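Side-chain contact in paenibacillus xanthan lyase (Paenibacillus, PDB 6F2P), which probably cleaves the polysaccharide xanthan by beta-elimination, as a calcium-containing, multidomain member of polysaccharide lyase family 8: residues A169-L172 / W173-V177. Residues are numbered along the deposited sequence; the frame is centred on the assembly and turned at random.
Sequences ANRL and WESQV. With CA (calcium ion), chain F.
Ala169 lies beneath the indole of Trp173 one turn further along helix 168-184, part of the alpha-helical N-terminal domain of this family 8 lyase. The methyl makes a CH-pi contact, with Ala169 CB 3.9 Å from the centroid of the Trp173 six-membered ring and 16° off its normal. CG of Trp173 stands anti to its own carbonyl carbon (chi1 -63°), which swings the indole back along the helix over that methyl. Asn170 OD1 approaches the six-membered ring obliquely, 3.5 Å from Trp173 CZ3, while Gln176 NE2 lies in the indole plane, off the five-membered ring at CD1. Replacing Trp173 by an alanine is likely to leave the Ala169 methyl without its aromatic cover and open a gap toward Ile128 of helix 123-141 and Glu232 of helix 229-244.

Successive i to i+4 backbone bonds hold the turn, from Trp173 N to Ala169 O through Gln176 N to Leu172 O. Arg171 O accepts twice, from Ser175 N and, 2.8 Å away, from Ser175 OG, the two donors arriving from opposite faces of the carbonyl plane.

On the metal side, Glu174 OE1 bonds to Met166 N, and Arg171 bonds through NE to Gly197 O and through NH2 to Met166 O, so the two side chains hold the backbone of Met166 by its N-H and its carbonyl. Gln161, Ser163 and four waters complete the calcium site, where Glu174 OE2 binds the ion at 2.5 Å.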
ATOM      1  N   ALA A 169      15.126   3.854  17.462  1.00 19.71           N
ATOM      2  CA  ALA A 169      16.517   3.436  17.617  1.00 24.33           C
ATOM      3  C   ALA A 169      17.185   3.966  18.903  1.00 25.26           C
ATOM      4  O   ALA A 169      18.056   3.312  19.474  1.00 22.29           O
ATOM      5  CB  ALA A 169      17.322   3.812  16.387  1.00 20.46           C
ATOM      6  N   ASN A 170      16.781   5.137  19.371  1.00 19.46           N
ATOM      7  CA  ASN A 170      17.317   5.619  20.635  1.00 20.86           C
ATOM      8  C   ASN A 170      16.927   4.690  21.764  1.00 21.79           C
ATOM      9  O   ASN A 170      17.708   4.440  22.689  1.00 16.97           O
ATOM     10  CB  ASN A 170      16.816   7.025  20.950  1.00 21.90           C
ATOM     11  CG  ASN A 170      17.371   8.058  20.013  1.00 23.95           C
ATOM     12  OD1 ASN A 170      18.461   7.893  19.447  1.00 27.21           O
ATOM     13  ND2 ASN A 170      16.632   9.146  19.851  1.00 23.75           N
ATOM     14  N   ARG A 171      15.699   4.190  21.682  1.00 19.92           N
ATOM     15  CA  ARG A 171      15.178   3.326  22.718  1.00 15.75           C
ATOM     16  C   ARG A 171      15.943   2.017  22.718  1.00 17.10           C
ATOM     17  O   ARG A 171      16.260   1.472  23.775  1.00 15.61           O
ATOM     18  CB  ARG A 171      13.703   3.062  22.499  1.00 16.53           C
ATOM     19  CG  ARG A 171      13.104   2.146  23.544  1.00 15.11           C
ATOM     20  CD  ARG A 171      11.599   2.036  23.402  1.00 14.54           C
ATOM     21  NE  ARG A 171      11.051   1.345  24.551  1.00 14.20           N
ATOM     22  CZ  ARG A 171      10.559   1.957  25.622  1.00 16.11           C
ATOM     23  NH1 ARG A 171      10.096   1.237  26.637  1.00 12.63           N
ATOM     24  NH2 ARG A 171      10.522   3.283  25.674  1.00 14.59           N
ATOM     25  N   LEU A 172      16.240   1.523  21.522  1.00 16.04           N
ATOM     26  CA  LEU A 172      17.028   0.311  21.374  1.00 17.85           C
ATOM     27  C   LEU A 172      18.391   0.498  22.022  1.00 21.63           C
ATOM     28  O   LEU A 172      18.833  -0.325  22.829  1.00 20.31           O
ATOM     29  CB  LEU A 172      17.204  -0.033  19.900  1.00 17.69           C
ATOM     30  CG  LEU A 172      18.197  -1.154  19.613  1.00 21.02           C
ATOM     31  CD1 LEU A 172      17.786  -2.422  20.336  1.00 19.26           C
ATOM     32  CD2 LEU A 172      18.274  -1.396  18.120  1.00 23.60           C
ATOM     33  N   TRP A 173      19.045   1.598  21.669  1.00 20.60           N
ATOM     34  CA  TRP A 173      20.375   1.884  22.177  1.00 19.65           C
ATOM     35  C   TRP A 173      20.369   2.100  23.675  1.00 16.17           C
ATOM     36  O   TRP A 173      21.309   1.705  24.363  1.00 14.97           O
ATOM     37  CB  TRP A 173      20.960   3.092  21.470  1.00 25.24           C
ATOM     38  CG  TRP A 173      21.133   2.839  20.030  1.00 26.01           C
ATOM     39  CD1 TRP A 173      21.424   1.646  19.441  1.00 24.85           C
ATOM     40  CD2 TRP A 173      21.001   3.791  18.973  1.00 32.71           C
ATOM     41  NE1 TRP A 173      21.494   1.795  18.079  1.00 29.32           N
ATOM     42  CE2 TRP A 173      21.238   3.105  17.764  1.00 40.12           C
ATOM     43  CE3 TRP A 173      20.711   5.165  18.931  1.00 33.76           C
ATOM     44  CZ2 TRP A 173      21.199   3.746  16.521  1.00 41.64           C
ATOM     45  CZ3 TRP A 173      20.667   5.801  17.692  1.00 30.68           C
ATOM     46  CH2 TRP A 173      20.911   5.088  16.506  1.00 30.92           C
ATOM     47  N   GLU A 174      19.321   2.743  24.176  1.00 15.47           N
ATOM     48  CA  GLU A 174      19.124   2.840  25.616  1.00 15.13           C
ATOM     49  C   GLU A 174      19.184   1.437  26.193  1.00 17.23           C
ATOM     50  O   GLU A 174      19.906   1.174  27.161  1.00 16.40           O
ATOM     51  CB  GLU A 174      17.764   3.460  25.939  1.00 16.80           C
ATOM     52  CG  GLU A 174      17.696   4.968  25.870  1.00 12.81           C
ATOM     53  CD  GLU A 174      16.301   5.487  26.177  1.00 20.51           C
ATOM     54  OE1 GLU A 174      15.336   5.024  25.538  1.00 23.80           O
ATOM     55  OE2 GLU A 174      16.161   6.348  27.065  1.00 25.53           O
ATOM     56  N   SER A 175      18.439   0.536  25.558  1.00 14.51           N
ATOM     57  CA  SER A 175      18.270  -0.821  26.056  1.00 13.42           C
ATOM     58  C   SER A 175      19.567  -1.592  26.009  1.00 12.15           C
ATOM     59  O   SER A 175      19.905  -2.253  26.981  1.00 17.36           O
ATOM     60  CB  SER A 175      17.173  -1.568  25.282  1.00 18.42           C
ATOM     61  OG  SER A 175      15.962  -0.833  25.287  1.00 12.84           O
ATOM     62  N   GLN A 176      20.287  -1.526  24.887  1.00 12.64           N
ATOM     63  CA  GLN A 176      21.609  -2.160  24.799  1.00 17.54           C
ATOM     64  C   GLN A 176      22.566  -1.646  25.876  1.00 16.13           C
ATOM     65  O   GLN A 176      23.214  -2.428  26.555  1.00 17.28           O
ATOM     66  CB  GLN A 176      22.244  -1.956  23.417  1.00 18.04           C
ATOM     67  CG  GLN A 176      21.588  -2.748  22.295  1.00 27.65           C
ATOM     68  CD  GLN A 176      22.147  -2.410  20.919  1.00 39.31           C
ATOM     69  OE1 GLN A 176      22.581  -3.295  20.179  1.00 40.21           O
ATOM     70  NE2 GLN A 176      22.130  -1.124  20.567  1.00 32.85           N
ATOM     71  N   VAL A 177      22.641  -0.326  26.020  1.00 14.63           N
ATOM     72  CA  VAL A 177      23.555   0.300  26.950  1.00 13.41           C
ATOM     73  C   VAL A 177      23.226  -0.140  28.356  1.00 16.54           C
ATOM     74  O   VAL A 177      24.106  -0.521  29.139  1.00 15.65           O
ATOM     75  CB  VAL A 177      23.476   1.833  26.861  1.00 13.25           C
ATOM     76  CG1 VAL A 177      24.038   2.460  28.105  1.00 11.47           C
ATOM     77  CG2 VAL A 177      24.247   2.323  25.637  1.00 16.66           C
TER
HETATM   78 CA    CA F1105      17.625   7.098  28.928  1.00 16.74          CA
HETATM   79  O   HOH W   1      17.013   7.706  31.235  1.00 13.74           O
HETATM   80  O   HOH W   2      18.463   8.169  26.770  1.00 16.79           O
HETATM   81  O   HOH W   3      19.100   8.941  29.612  1.00 12.09           O
HETATM   82  O   HOH W   4      16.303   8.996  28.828  1.00 14.57           O